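PDB 3RYS: adenosine deaminase 1 from Arthrobacter aurescens, which probably catalyses the zinc-dependent hydrolytic deamination of adenine to hypoxanthine, a step in purine salvage. Local coordinates for residues L20-L26 and M82-Y86; Q74-F79 and E115-G120; T210-D214 and V233-L237; E219-I225 and V242-C247. All blocks are in the same frame, centred on the assembly; numbering follows the deposited sequence.

In the fold
Interactions 1 and 4 are buried, their centres each about 10 Å from the chain's centre, and both reach the bound adenine; the nearest atoms of the two contacts are about 6 Å apart. Interactions 2 and 3 join helices further out, each about 20 Å from the chain's centre. Helix 76-92 serves both interaction 1, where its middle carries apolar side chains against a zinc-ligand loop, and interaction 2, where its first turn packs on helix 114-125. Interactions 3 and 4 touch each other through Leu213, Ala212 and Leu237 against Val242, Ile221 and Leu244. Chemistry follows place: interaction 1 is apolar, interaction 4 rests on parallel-strand hydrogen bonds, interaction 2 is close helix packing round a glycine, and interaction 3 bears a partly solvent-facing salt bridge.

Interaction 1. Residues L20-L26 and M82-Y86; sequences LHIEGTL and MTRAY. With ZN (zinc ion), chain C; ADE (adenine), chain D.
Leu20, Ile22 and Thr25 meet Met82 and Tyr86 in a buried, essentially apolar contact between the loop after strand 15-17 and helix 76-92, with no hydrogen bond between the two segments. Leu20 and Tyr86 approach from opposite directions, and CD2 of Leu20 sits over one face of the Tyr86 ring, 3.8 Å from its centroid and 19° off the normal, a CH-pi contact. The phenol is tied down elsewhere, its OH bonding to Glu17. Ile22 packs between Met82 and Tyr86 of the helix: its CG2 lies 3.7 Å from Met82 CE, while its CD1 reaches Tyr86 CB at 4.0 Å. Met82 runs extended to its sulfur and then bends (chi3 64°), which carries CE back onto Ile22. Thr25 crosses Tyr86 at about a right angle and sets its CG2 3.6 Å from Met82 O. Between Leu20 and Ile22, His21 reaches into the active site, where NE2 binds the zinc ion at 2.3 Å beside His19, His199 and Asp280, with adenine N6 also bound to the metal (2.5 Å) and adenine N7 over one ring face. Strand 95-102 flanks the contact through Ala98, Ile100 and Met101, and helix 114-125 packs on Thr83.

Interaction 2. Residues Q74-F79 and E115-G120; sequences QTEQDF and ETCVNG
Phe79 and Glu76, on the first turns of helix 76-92, pack against Thr116, Cys117, Asn119 and Gly120 of helix 114-125. Phe79 begins the contact at its CB, 3.6 Å from Gly120 CA. With CG opposite the carbonyl carbon (chi1 -71°), the ring is laid flat on Cys117, whose CA stands over its centre, 3.6 Å from the centroid and only 8° off the normal. Of the outer ring atoms, CE2 comes to 4.0 Å from Thr116 CG2, and CZ at the tip lies 3.5 Å from Cys117 CB; His107 meets the ring edge-to-face. An alanine here would probably open a gap over Cys117 and leave the ring of His107 without its edge-to-face partner. Gly120 lets the backbones close in, its CA 4.2 Å from Glu76 CA, where any CB would clash with Phe79 CB and Glu76 O. Glu76 sits as a knob among Glu115, Thr116, Asn119 and Gly120, its CG beside Gly120 and its carboxylate against Asn119 CB. The amide of Asn119 is meanwhile held within its own helix, ND2 donating to Glu115 OE2 at 2.9 Å. Thr75 and Asp78 form a capping box that starts helix 76-92: Asp78 N bonds to Thr75 OG1 (3.1 Å), and Thr75 N to Asp78 OD2 (2.8 Å). Asp78 also forms a salt bridge with Arg37 of helix 28-37, while Cys117 and Val118 rest on Met102 of strand 95-102, the strand that lies in sequence between the two helices.

Interaction 3. Residues T210-D214 and V233-L237; sequences TEALD and VVQRL
Arg236 of helix 231-240 reaches across to Asp214, the last residue of helix 206-214, and their salt bridge is the polar core of this contact. The axes of the two short helical segments approach to 12.1 Å, 38° from parallel, and Arg236 spans much of that gap with CG opposite its backbone N (chi1 168°) and the chain extended to NE. Both terminal nitrogens grip a single oxygen end-on: NH1 and NH2 each lie 2.8 Å from Asp214 OD1, reaching it from the same face of the carboxylate, and a weak third bond runs from NH1 to OD2. The two bonds to OD1 are bent. The carboxylate and guanidinium planes are turned 23° against each other.

Apolar groups meet beside the salt bridge. Leu213 CB covers one face of the guanidinium, 3.5 Å from Arg236 NH2, and Leu213 CD1 meets Leu237 CD1 at 3.8 Å.

A water adds a further link, 2.8 Å from Thr210 OG1 and weakly bonded by Arg236 NH1. The same Thr210 OG1 makes a plain van der Waals touch on Val233 CG2, at 3.9 Å.

Arg236 NE also forms a salt bridge with Glu240 on its own helix, so one guanidinium is shared between two carboxylates. That second pairing is likely to hold its rotation, and the arginine's positive charge would probably offset the unfavourable placing of an exposed aspartate at a helix C-terminus.

Interaction 4. Residues E219-I225 and V242-C247; sequences ERIDHGI and VPLTVC. With ADE (adenine), chain D.
Ile221 and Leu244, paired in parallel strands, form the apolar centre, with Ile221 CB 3.8 Å from Leu244 CD1. Val242 CG1 extends it against Ile221 CG1, and Ile225 CG2 faces Val246 CG1. Around this runs the backbone ladder: Ile221 N donates to Pro243 O (2.9 Å), Thr245 N to Ile221 O almost straight at 170°, and His223 N to Thr245 O (3.0 Å) from above the carbonyl plane. On the other face of the strands, Asp222 and Thr245 lie side by side. Thr245 OG1, set between its backbone N and carbonyl carbon (chi1 64°), is thereby turned to donate to the anti lone pair of Asp222 OD1 at 2.6 Å. The same hydroxyl bonds to the zinc ligand His19, positioning it from the second shell. His223 marks the polar edge: adenine N6 lies near its ring plane, 3.0 Å from NE2, while a water joins ND1 to Cys247 N. An alanine in its place would probably leave adenine's amino group without this imidazole edge and the water without ND1. As in TIM barrels generally, the site lies at the C-terminal ends of the strands; His223, just past strand 220-221, lines the adenine pocket and is predicted to be important for catalysis.

Interaction 1. Residues L20-L26 and M82-Y86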
loop_
_atom_site.group_PDB
_atom_site.type_symbol
_atom_site.label_atom_id
_atom_site.label_comp_id
_atom_site.label_asym_id
_atom_site.label_seq_id
_atom_site.Cartn_x
_atom_site.Cartn_y
_atom_site.Cartn_z
ATOM N N LEU A 20 -0.471 -1.081 -0.263
ATOM C CA LEU A 20 0.028 -1.942 0.799
ATOM C C LEU A 20 1.463 -2.387 0.574
ATOM O O LEU A 20 1.789 -2.965 -0.464
ATOM C CB LEU A 20 -0.857 -3.173 0.956
ATOM C CG LEU A 20 -0.263 -4.162 1.957
ATOM C CD1 LEU A 20 -1.297 -4.534 2.999
ATOM C CD2 LEU A 20 0.327 -5.398 1.271
ATOM N N HIS A 21 2.311 -2.126 1.563
ATOM C CA HIS A 21 3.710 -2.520 1.508
ATOM C C HIS A 21 3.912 -3.852 2.217
ATOM O O HIS A 21 3.589 -3.992 3.395
ATOM C CB HIS A 21 4.573 -1.448 2.156
ATOM C CG HIS A 21 4.338 -0.080 1.605
ATOM N ND1 HIS A 21 5.153 0.487 0.650
ATOM C CD2 HIS A 21 3.375 0.833 1.868
ATOM C CE1 HIS A 21 4.706 1.693 0.353
ATOM N NE2 HIS A 21 3.627 1.926 1.075
ATOM N N ILE A 22 4.441 -4.833 1.499
ATOM C CA ILE A 22 4.585 -6.166 2.065
ATOM C C ILE A 22 5.490 -6.162 3.298
ATOM O O ILE A 22 5.259 -6.914 4.244
ATOM C CB ILE A 22 5.065 -7.191 1.014
ATOM C CG1 ILE A 22 4.650 -8.602 1.430
ATOM C CG2 ILE A 22 6.565 -7.083 0.786
ATOM C CD1 ILE A 22 3.162 -8.751 1.665
ATOM N N GLU A 23 6.500 -5.294 3.292
ATOM C CA GLU A 23 7.417 -5.160 4.422
ATOM C C GLU A 23 6.737 -4.525 5.635
ATOM O O GLU A 23 7.205 -4.677 6.766
ATOM C CB GLU A 23 8.638 -4.322 4.030
ATOM C CG GLU A 23 9.462 -4.880 2.874
ATOM C CD GLU A 23 8.966 -4.427 1.508
ATOM O OE1 GLU A 23 7.759 -4.145 1.360
ATOM O OE2 GLU A 23 9.787 -4.355 0.572
ATOM N N GLY A 24 5.645 -3.803 5.390
ATOM C CA GLY A 24 4.891 -3.158 6.451
ATOM C C GLY A 24 3.886 -4.119 7.048
ATOM O O GLY A 24 3.113 -3.779 7.946
ATOM N N THR A 25 3.924 -5.338 6.529
ATOM C CA THR A 25 3.072 -6.434 6.951
ATOM C C THR A 25 3.738 -7.280 8.044
ATOM O O THR A 25 3.108 -8.148 8.662
ATOM C CB THR A 25 2.760 -7.295 5.729
ATOM O OG1 THR A 25 1.454 -6.963 5.248
ATOM C CG2 THR A 25 2.833 -8.770 6.050
ATOM N N LEU A 26 5.012 -6.990 8.288
ATOM C CA LEU A 26 5.850 -7.762 9.198
ATOM C C LEU A 26 5.483 -7.558 10.667
ATOM O O LEU A 26 5.799 -6.532 11.265
ATOM C CB LEU A 26 7.315 -7.394 8.978
ATOM C CG LEU A 26 8.348 -8.478 9.268
ATOM C CD1 LEU A 26 7.902 -9.790 8.652
ATOM C CD2 LEU A 26 9.704 -8.052 8.723
ATOM N N MET A 82 6.474 -14.174 4.781
ATOM C CA MET A 82 5.923 -12.857 5.089
ATOM C C MET A 82 4.715 -12.548 4.225
ATOM O O MET A 82 3.719 -11.996 4.703
ATOM C CB MET A 82 6.978 -11.769 4.893
ATOM C CG MET A 82 6.403 -10.367 4.799
ATOM S SD MET A 82 7.678 -9.135 4.471
ATOM C CE MET A 82 8.233 -9.650 2.852
ATOM N N THR A 83 4.815 -12.912 2.949
ATOM C CA THR A 83 3.770 -12.629 1.980
ATOM C C THR A 83 2.525 -13.458 2.283
ATOM O O THR A 83 1.401 -12.962 2.198
ATOM C CB THR A 83 4.249 -12.918 0.548
ATOM O OG1 THR A 83 5.512 -12.280 0.323
ATOM C CG2 THR A 83 3.233 -12.414 -0.471
ATOM N N ARG A 84 2.734 -14.717 2.651
ATOM C CA ARG A 84 1.626 -15.615 2.943
ATOM C C ARG A 84 0.903 -15.226 4.220
ATOM O O ARG A 84 -0.305 -15.419 4.338
ATOM C CB ARG A 84 2.110 -17.068 3.018
ATOM C CG ARG A 84 2.182 -17.733 1.655
ATOM C CD ARG A 84 2.924 -19.062 1.657
ATOM N NE ARG A 84 2.901 -19.643 0.316
ATOM C CZ ARG A 84 3.743 -20.574 -0.123
ATOM N NH1 ARG A 84 4.692 -21.047 0.674
ATOM N NH2 ARG A 84 3.633 -21.030 -1.367
ATOM N N ALA A 85 1.643 -14.674 5.172
ATOM C CA ALA A 85 1.061 -14.278 6.444
ATOM C C ALA A 85 0.121 -13.102 6.230
ATOM O O ALA A 85 -0.874 -12.957 6.933
ATOM C CB ALA A 85 2.153 -13.923 7.450
ATOM N N TYR A 86 0.449 -12.261 5.256
ATOM C CA TYR A 86 -0.415 -11.146 4.902
ATOM C C TYR A 86 -1.621 -11.624 4.101
ATOM O O TYR A 86 -2.753 -11.268 4.410
ATOM C CB TYR A 86 0.336 -10.076 4.100
ATOM C CG TYR A 86 -0.613 -9.205 3.309
ATOM C CD1 TYR A 86 -1.387 -8.242 3.941
ATOM C CD2 TYR A 86 -0.767 -9.378 1.941
ATOM C CE1 TYR A 86 -2.275 -7.462 3.229
ATOM C CE2 TYR A 86 -1.646 -8.605 1.224
ATOM C CZ TYR A 86 -2.401 -7.645 1.869
ATOM O OH TYR A 86 -3.284 -6.871 1.147
HETATM ZN ZN ZN C . 2.492 3.877 1.691
HETATM N N9 ADE D . 7.196 3.325 2.760
HETATM C C8 ADE D . 6.328 2.406 3.289
HETATM N N7 ADE D . 5.142 2.891 3.587
HETATM C C5 ADE D . 5.243 4.229 3.229
HETATM C C6 ADE D . 4.325 5.300 3.294
HETATM N N6 ADE D . 3.081 5.167 3.767
HETATM N N1 ADE D . 4.740 6.509 2.854
HETATM C C2 ADE D . 5.991 6.632 2.384
HETATM N N3 ADE D . 6.943 5.703 2.271
HETATM C C4 ADE D . 6.501 4.513 2.717
#

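Interaction 2. Residues Q74-F79 and E115-G120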
loop_
_atom_site.group_PDB
_atom_site.type_symbol
_atom_site.label_atom_id
_atom_site.label_comp_id
_atom_site.label_asym_id
_atom_site.label_seq_id
_atom_site.Cartn_x
_atom_site.Cartn_y
_atom_site.Cartn_z
ATOM N N GLN A 74 16.214 -12.645 4.981
ATOM C CA GLN A 74 17.456 -13.075 4.332
ATOM C C GLN A 74 17.233 -14.028 3.161
ATOM O O GLN A 74 17.891 -13.927 2.125
ATOM C CB GLN A 74 18.386 -13.750 5.349
ATOM C CG GLN A 74 18.871 -12.840 6.462
ATOM C CD GLN A 74 19.661 -11.659 5.937
ATOM O OE1 GLN A 74 19.417 -10.516 6.321
ATOM N NE2 GLN A 74 20.610 -11.930 5.046
ATOM N N THR A 75 16.311 -14.964 3.339
ATOM C CA THR A 75 16.141 -16.049 2.389
ATOM C C THR A 75 14.826 -15.943 1.643
ATOM O O THR A 75 13.903 -15.246 2.068
ATOM C CB THR A 75 16.175 -17.420 3.097
ATOM O OG1 THR A 75 14.956 -17.615 3.829
ATOM C CG2 THR A 75 17.356 -17.493 4.053
ATOM N N GLU A 76 14.753 -16.659 0.530
ATOM C CA GLU A 76 13.547 -16.733 -0.267
ATOM C C GLU A 76 12.379 -17.153 0.619
ATOM O O GLU A 76 11.282 -16.608 0.517
ATOM C CB GLU A 76 13.754 -17.731 -1.407
ATOM C CG GLU A 76 13.006 -17.400 -2.680
ATOM C CD GLU A 76 13.667 -17.992 -3.915
ATOM O OE1 GLU A 76 14.846 -17.663 -4.177
ATOM O OE2 GLU A 76 13.001 -18.776 -4.631
ATOM N N GLN A 77 12.628 -18.114 1.503
ATOM C CA GLN A 77 11.604 -18.612 2.413
ATOM C C GLN A 77 11.075 -17.483 3.292
ATOM O O GLN A 77 9.874 -17.398 3.558
ATOM C CB GLN A 77 12.164 -19.754 3.271
ATOM C CG GLN A 77 11.122 -20.512 4.094
ATOM C CD GLN A 77 9.982 -21.061 3.243
ATOM O OE1 GLN A 77 10.157 -21.350 2.057
ATOM N NE2 GLN A 77 8.806 -21.208 3.851
ATOM N N ASP A 78 11.976 -16.613 3.736
ATOM C CA ASP A 78 11.603 -15.466 4.558
ATOM C C ASP A 78 10.573 -14.570 3.869
ATOM O O ASP A 78 9.583 -14.164 4.480
ATOM C CB ASP A 78 12.846 -14.656 4.930
ATOM C CG ASP A 78 13.796 -15.430 5.824
ATOM O OD1 ASP A 78 13.324 -16.333 6.547
ATOM O OD2 ASP A 78 15.010 -15.134 5.806
ATOM N N PHE A 79 10.807 -14.271 2.595
ATOM C CA PHE A 79 9.896 -13.424 1.836
ATOM C C PHE A 79 8.556 -14.112 1.590
ATOM O O PHE A 79 7.499 -13.496 1.724
ATOM C CB PHE A 79 10.542 -12.979 0.520
ATOM C CG PHE A 79 11.649 -11.979 0.705
ATOM C CD1 PHE A 79 11.365 -10.624 0.842
ATOM C CD2 PHE A 79 12.971 -12.389 0.757
ATOM C CE1 PHE A 79 12.383 -9.696 1.023
ATOM C CE2 PHE A 79 13.993 -11.468 0.937
ATOM C CZ PHE A 79 13.698 -10.118 1.068
ATOM N N GLU A 115 16.985 -11.600 -7.074
ATOM C CA GLU A 115 16.484 -12.950 -7.267
ATOM C C GLU A 115 15.786 -13.431 -5.997
ATOM O O GLU A 115 14.694 -13.987 -6.057
ATOM C CB GLU A 115 17.642 -13.885 -7.620
ATOM C CG GLU A 115 17.247 -15.333 -7.872
ATOM C CD GLU A 115 16.891 -15.607 -9.324
ATOM O OE1 GLU A 115 17.169 -14.736 -10.181
ATOM O OE2 GLU A 115 16.335 -16.694 -9.605
ATOM N N THR A 116 16.414 -13.192 -4.848
ATOM C CA THR A 116 15.898 -13.669 -3.566
ATOM C C THR A 116 14.589 -13.004 -3.142
ATOM O O THR A 116 13.625 -13.692 -2.808
ATOM C CB THR A 116 16.929 -13.489 -2.431
ATOM O OG1 THR A 116 18.126 -14.201 -2.755
ATOM C CG2 THR A 116 16.374 -14.015 -1.117
ATOM N N CYS A 117 14.553 -11.675 -3.140
ATOM C CA CYS A 117 13.353 -10.976 -2.692
ATOM C C CYS A 117 12.189 -11.114 -3.676
ATOM O O CYS A 117 11.053 -11.340 -3.263
ATOM C CB CYS A 117 13.634 -9.506 -2.327
ATOM S SG CYS A 117 14.391 -8.458 -3.604
ATOM N N VAL A 118 12.471 -11.006 -4.971
ATOM C CA VAL A 118 11.428 -11.174 -5.985
ATOM C C VAL A 118 10.840 -12.588 -5.989
ATOM O O VAL A 118 9.622 -12.762 -5.941
ATOM C CB VAL A 118 11.932 -10.844 -7.400
ATOM C CG1 VAL A 118 10.817 -11.052 -8.416
ATOM C CG2 VAL A 118 12.453 -9.416 -7.456
ATOM N N ASN A 119 11.705 -13.596 -6.051
ATOM C CA ASN A 119 11.247 -14.983 -6.027
ATOM C C ASN A 119 10.449 -15.318 -4.768
ATOM O O ASN A 119 9.429 -16.004 -4.836
ATOM C CB ASN A 119 12.424 -15.953 -6.169
ATOM C CG ASN A 119 13.029 -15.943 -7.562
ATOM O OD1 ASN A 119 12.501 -15.313 -8.483
ATOM N ND2 ASN A 119 14.147 -16.647 -7.723
ATOM N N GLY A 120 10.922 -14.834 -3.622
ATOM C CA GLY A 120 10.265 -15.104 -2.355
ATOM C C GLY A 120 8.813 -14.665 -2.355
ATOM O O GLY A 120 7.923 -15.426 -1.984
#

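Interaction 3. Residues T210-D214 and V233-L237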
loop_
_atom_site.group_PDB
_atom_site.type_symbol
_atom_site.label_atom_id
_atom_site.label_comp_id
_atom_site.label_asym_id
_atom_site.label_seq_id
_atom_site.Cartn_x
_atom_site.Cartn_y
_atom_site.Cartn_z
ATOM N N THR A 210 0.451 16.925 -8.633
ATOM C CA THR A 210 0.450 17.370 -9.998
ATOM C C THR A 210 1.709 16.905 -10.704
ATOM O O THR A 210 1.693 16.581 -11.828
ATOM C CB THR A 210 0.315 18.902 -10.019
ATOM O OG1 THR A 210 -0.885 19.258 -9.380
ATOM C CG2 THR A 210 0.272 19.424 -11.356
ATOM N N GLU A 211 2.805 16.882 -10.003
ATOM C CA GLU A 211 4.019 16.384 -10.542
ATOM C C GLU A 211 3.949 14.909 -10.881
ATOM O O GLU A 211 4.376 14.505 -11.865
ATOM C CB GLU A 211 5.147 16.658 -9.561
ATOM C CG GLU A 211 5.886 17.879 -9.822
ATOM C CD GLU A 211 7.158 17.932 -9.137
ATOM O OE1 GLU A 211 7.921 17.025 -9.177
ATOM O OE2 GLU A 211 7.464 18.934 -8.572
ATOM N N ALA A 212 3.408 14.119 -10.015
ATOM C CA ALA A 212 3.235 12.685 -10.201
ATOM C C ALA A 212 2.278 12.390 -11.353
ATOM O O ALA A 212 2.452 11.414 -12.079
ATOM C CB ALA A 212 2.745 12.033 -8.912
ATOM N N LEU A 213 1.272 13.241 -11.520
ATOM C CA LEU A 213 0.304 13.067 -12.600
ATOM C C LEU A 213 0.847 13.485 -13.967
ATOM O O LEU A 213 0.642 12.789 -14.962
ATOM C CB LEU A 213 -0.980 13.842 -12.298
ATOM C CG LEU A 213 -1.880 13.273 -11.198
ATOM C CD1 LEU A 213 -2.969 14.270 -10.836
ATOM C CD2 LEU A 213 -2.483 11.948 -11.637
ATOM N N ASP A 214 1.543 14.616 -14.007
ATOM C CA ASP A 214 1.949 15.224 -15.270
ATOM C C ASP A 214 3.344 14.815 -15.730
ATOM O O ASP A 214 3.556 14.505 -16.905
ATOM C CB ASP A 214 1.839 16.747 -15.174
ATOM C CG ASP A 214 0.397 17.221 -15.102
ATOM O OD1 ASP A 214 -0.495 16.448 -15.517
ATOM O OD2 ASP A 214 0.156 18.357 -14.641
ATOM N N VAL A 233 -6.437 21.577 -7.847
ATOM C CA VAL A 233 -5.859 20.234 -7.859
ATOM C C VAL A 233 -6.971 19.253 -7.498
ATOM O O VAL A 233 -7.186 18.253 -8.186
ATOM C CB VAL A 233 -4.715 20.080 -6.847
ATOM C CG1 VAL A 233 -4.234 18.638 -6.817
ATOM C CG2 VAL A 233 -3.571 21.017 -7.187
ATOM N N VAL A 234 -7.682 19.559 -6.415
ATOM C CA VAL A 234 -8.875 18.815 -6.036
ATOM C C VAL A 234 -9.821 18.735 -7.225
ATOM O O VAL A 234 -10.485 17.725 -7.439
ATOM C CB VAL A 234 -9.624 19.506 -4.875
ATOM C CG1 VAL A 234 -10.897 18.745 -4.533
ATOM C CG2 VAL A 234 -8.727 19.635 -3.656
ATOM N N GLN A 235 -9.862 19.817 -7.995
ATOM C CA GLN A 235 -10.784 19.952 -9.115
ATOM C C GLN A 235 -10.457 18.953 -10.214
ATOM O O GLN A 235 -11.339 18.259 -10.716
ATOM C CB GLN A 235 -10.719 21.373 -9.668
ATOM C CG GLN A 235 -12.063 22.035 -9.868
ATOM C CD GLN A 235 -11.984 23.552 -9.726
ATOM O OE1 GLN A 235 -12.550 24.129 -8.793
ATOM N NE2 GLN A 235 -11.263 24.201 -10.638
ATOM N N ARG A 236 -9.181 18.883 -10.580
ATOM C CA ARG A 236 -8.726 17.938 -11.593
ATOM C C ARG A 236 -8.915 16.484 -11.160
ATOM O O ARG A 236 -9.356 15.645 -11.947
ATOM C CB ARG A 236 -7.259 18.179 -11.936
ATOM C CG ARG A 236 -6.658 17.055 -12.751
ATOM C CD ARG A 236 -5.151 17.159 -12.820
ATOM N NE ARG A 236 -4.595 16.145 -13.706
ATOM C CZ ARG A 236 -3.331 16.126 -14.108
ATOM N NH1 ARG A 236 -2.496 17.071 -13.696
ATOM N NH2 ARG A 236 -2.907 15.165 -14.922
ATOM N N LEU A 237 -8.569 16.188 -9.911
ATOM C CA LEU A 237 -8.765 14.852 -9.363
ATOM C C LEU A 237 -10.207 14.406 -9.571
ATOM O O LEU A 237 -10.472 13.366 -10.177
ATOM C CB LEU A 237 -8.416 14.835 -7.876
ATOM C CG LEU A 237 -6.971 14.502 -7.485
ATOM C CD1 LEU A 237 -5.990 14.727 -8.626
ATOM C CD2 LEU A 237 -6.558 15.283 -6.251
HETATM O O HOH W 1 -3.146 18.810 -10.893
#

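Interaction 4. Residues E219-I225 and V242-C247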
loop_
_atom_site.group_PDB
_atom_site.type_symbol
_atom_site.label_atom_id
_atom_site.label_comp_id
_atom_site.label_asym_id
_atom_site.label_seq_id
_atom_site.Cartn_x
_atom_site.Cartn_y
_atom_site.Cartn_z
ATOM N N GLU A 219 -0.985 6.335 -12.676
ATOM C CA GLU A 219 -2.368 5.951 -12.929
ATOM C C GLU A 219 -3.229 6.031 -11.679
ATOM O O GLU A 219 -4.458 6.014 -11.761
ATOM C CB GLU A 219 -2.414 4.549 -13.513
ATOM C CG GLU A 219 -1.289 4.306 -14.478
ATOM C CD GLU A 219 -1.593 3.186 -15.423
ATOM O OE1 GLU A 219 -0.803 2.219 -15.460
ATOM O OE2 GLU A 219 -2.630 3.268 -16.116
ATOM N N ARG A 220 -2.584 6.102 -10.522
ATOM C CA ARG A 220 -3.291 6.451 -9.294
ATOM C C ARG A 220 -2.358 7.036 -8.239
ATOM O O ARG A 220 -1.174 6.715 -8.197
ATOM C CB ARG A 220 -4.128 5.282 -8.744
ATOM C CG ARG A 220 -3.452 3.924 -8.721
ATOM C CD ARG A 220 -4.365 2.870 -8.082
ATOM N NE ARG A 220 -3.590 1.777 -7.506
ATOM C CZ ARG A 220 -3.579 0.533 -7.971
ATOM N NH1 ARG A 220 -4.327 0.196 -9.008
ATOM N NH2 ARG A 220 -2.831 -0.384 -7.379
ATOM N N ILE A 221 -2.902 7.924 -7.413
ATOM C CA ILE A 221 -2.119 8.612 -6.399
ATOM C C ILE A 221 -2.220 7.884 -5.066
ATOM O O ILE A 221 -3.309 7.492 -4.635
ATOM C CB ILE A 221 -2.590 10.070 -6.216
ATOM C CG1 ILE A 221 -2.283 10.899 -7.467
ATOM C CG2 ILE A 221 -1.937 10.693 -4.994
ATOM C CD1 ILE A 221 -0.817 11.197 -7.657
ATOM N N ASP A 222 -1.080 7.703 -4.415
ATOM C CA ASP A 222 -1.050 7.018 -3.134
ATOM C C ASP A 222 -1.036 8.021 -1.982
ATOM O O ASP A 222 -0.174 8.899 -1.915
ATOM C CB ASP A 222 0.130 6.048 -3.088
ATOM C CG ASP A 222 0.012 4.951 -4.141
ATOM O OD1 ASP A 222 -1.065 4.320 -4.231
ATOM O OD2 ASP A 222 0.991 4.722 -4.882
ATOM N N HIS A 223 -2.015 7.880 -1.090
ATOM C CA HIS A 223 -2.318 8.872 -0.058
ATOM C C HIS A 223 -3.108 10.049 -0.650
ATOM O O HIS A 223 -4.336 10.005 -0.721
ATOM C CB HIS A 223 -1.053 9.349 0.669
ATOM C CG HIS A 223 -0.441 8.312 1.559
ATOM N ND1 HIS A 223 -1.096 7.786 2.652
ATOM C CD2 HIS A 223 0.772 7.706 1.523
ATOM C CE1 HIS A 223 -0.320 6.895 3.244
ATOM N NE2 HIS A 223 0.820 6.831 2.583
ATOM N N GLY A 224 -2.404 11.094 -1.068
ATOM C CA GLY A 224 -3.028 12.215 -1.751
ATOM C C GLY A 224 -3.865 13.144 -0.886
ATOM O O GLY A 224 -4.541 14.028 -1.405
ATOM N N ILE A 225 -3.818 12.966 0.430
ATOM C CA ILE A 225 -4.679 13.747 1.313
ATOM C C ILE A 225 -4.367 15.247 1.325
ATOM O O ILE A 225 -5.238 16.066 1.635
ATOM C CB ILE A 225 -4.661 13.217 2.757
ATOM C CG1 ILE A 225 -3.242 13.272 3.325
ATOM C CG2 ILE A 225 -5.228 11.802 2.817
ATOM C CD1 ILE A 225 -3.195 13.197 4.841
ATOM N N VAL A 242 -9.144 10.360 -10.831
ATOM C CA VAL A 242 -7.876 9.762 -10.443
ATOM C C VAL A 242 -8.062 9.016 -9.128
ATOM O O VAL A 242 -8.452 9.610 -8.128
ATOM C CB VAL A 242 -6.781 10.835 -10.260
ATOM C CG1 VAL A 242 -5.437 10.187 -9.975
ATOM C CG2 VAL A 242 -6.694 11.731 -11.491
ATOM N N PRO A 243 -7.803 7.703 -9.129
ATOM C CA PRO A 243 -7.918 6.935 -7.885
ATOM C C PRO A 243 -6.964 7.465 -6.826
ATOM O O PRO A 243 -5.790 7.696 -7.126
ATOM C CB PRO A 243 -7.503 5.519 -8.302
ATOM C CG PRO A 243 -7.717 5.471 -9.781
ATOM C CD PRO A 243 -7.426 6.859 -10.274
ATOM N N LEU A 244 -7.478 7.669 -5.614
ATOM C CA LEU A 244 -6.665 8.074 -4.471
ATOM C C LEU A 244 -6.659 6.976 -3.402
ATOM O O LEU A 244 -7.691 6.681 -2.792
ATOM C CB LEU A 244 -7.174 9.394 -3.877
ATOM C CG LEU A 244 -6.411 10.675 -4.248
ATOM C CD1 LEU A 244 -6.263 10.837 -5.756
ATOM C CD2 LEU A 244 -7.071 11.904 -3.639
ATOM N N THR A 245 -5.500 6.369 -3.178
ATOM C CA THR A 245 -5.414 5.287 -2.209
ATOM C C THR A 245 -5.177 5.800 -0.779
ATOM O O THR A 245 -4.049 5.812 -0.277
ATOM C CB THR A 245 -4.378 4.218 -2.635
ATOM O OG1 THR A 245 -3.064 4.786 -2.670
ATOM C CG2 THR A 245 -4.720 3.681 -4.020
ATOM N N VAL A 246 -6.261 6.220 -0.130
ATOM C CA VAL A 246 -6.197 6.753 1.228
ATOM C C VAL A 246 -5.905 5.680 2.276
ATOM O O VAL A 246 -6.398 4.556 2.187
ATOM C CB VAL A 246 -7.504 7.472 1.614
ATOM C CG1 VAL A 246 -7.362 8.128 2.987
ATOM C CG2 VAL A 246 -7.881 8.501 0.554
ATOM N N CYS A 247 -5.103 6.042 3.273
ATOM C CA CYS A 247 -4.756 5.133 4.362
ATOM C C CYS A 247 -5.005 5.817 5.701
ATOM O O CYS A 247 -4.109 6.457 6.251
ATOM C CB CYS A 247 -3.291 4.700 4.254
ATOM S SG CYS A 247 -2.789 4.181 2.591
HETATM N N9 ADE D . 7.196 3.325 2.760
HETATM C C8 ADE D . 6.328 2.406 3.289
HETATM N N7 ADE D . 5.142 2.891 3.587
HETATM C C5 ADE D . 5.243 4.229 3.229
HETATM C C6 ADE D . 4.325 5.300 3.294
HETATM N N6 ADE D . 3.081 5.167 3.767
HETATM N N1 ADE D . 4.740 6.509 2.854
HETATM C C2 ADE D . 5.991 6.632 2.384
HETATM N N3 ADE D . 6.943 5.703 2.271
HETATM C C4 ADE D . 6.501 4.513 2.717
HETATM O O HOH W 2 -3.675 8.633 2.890
#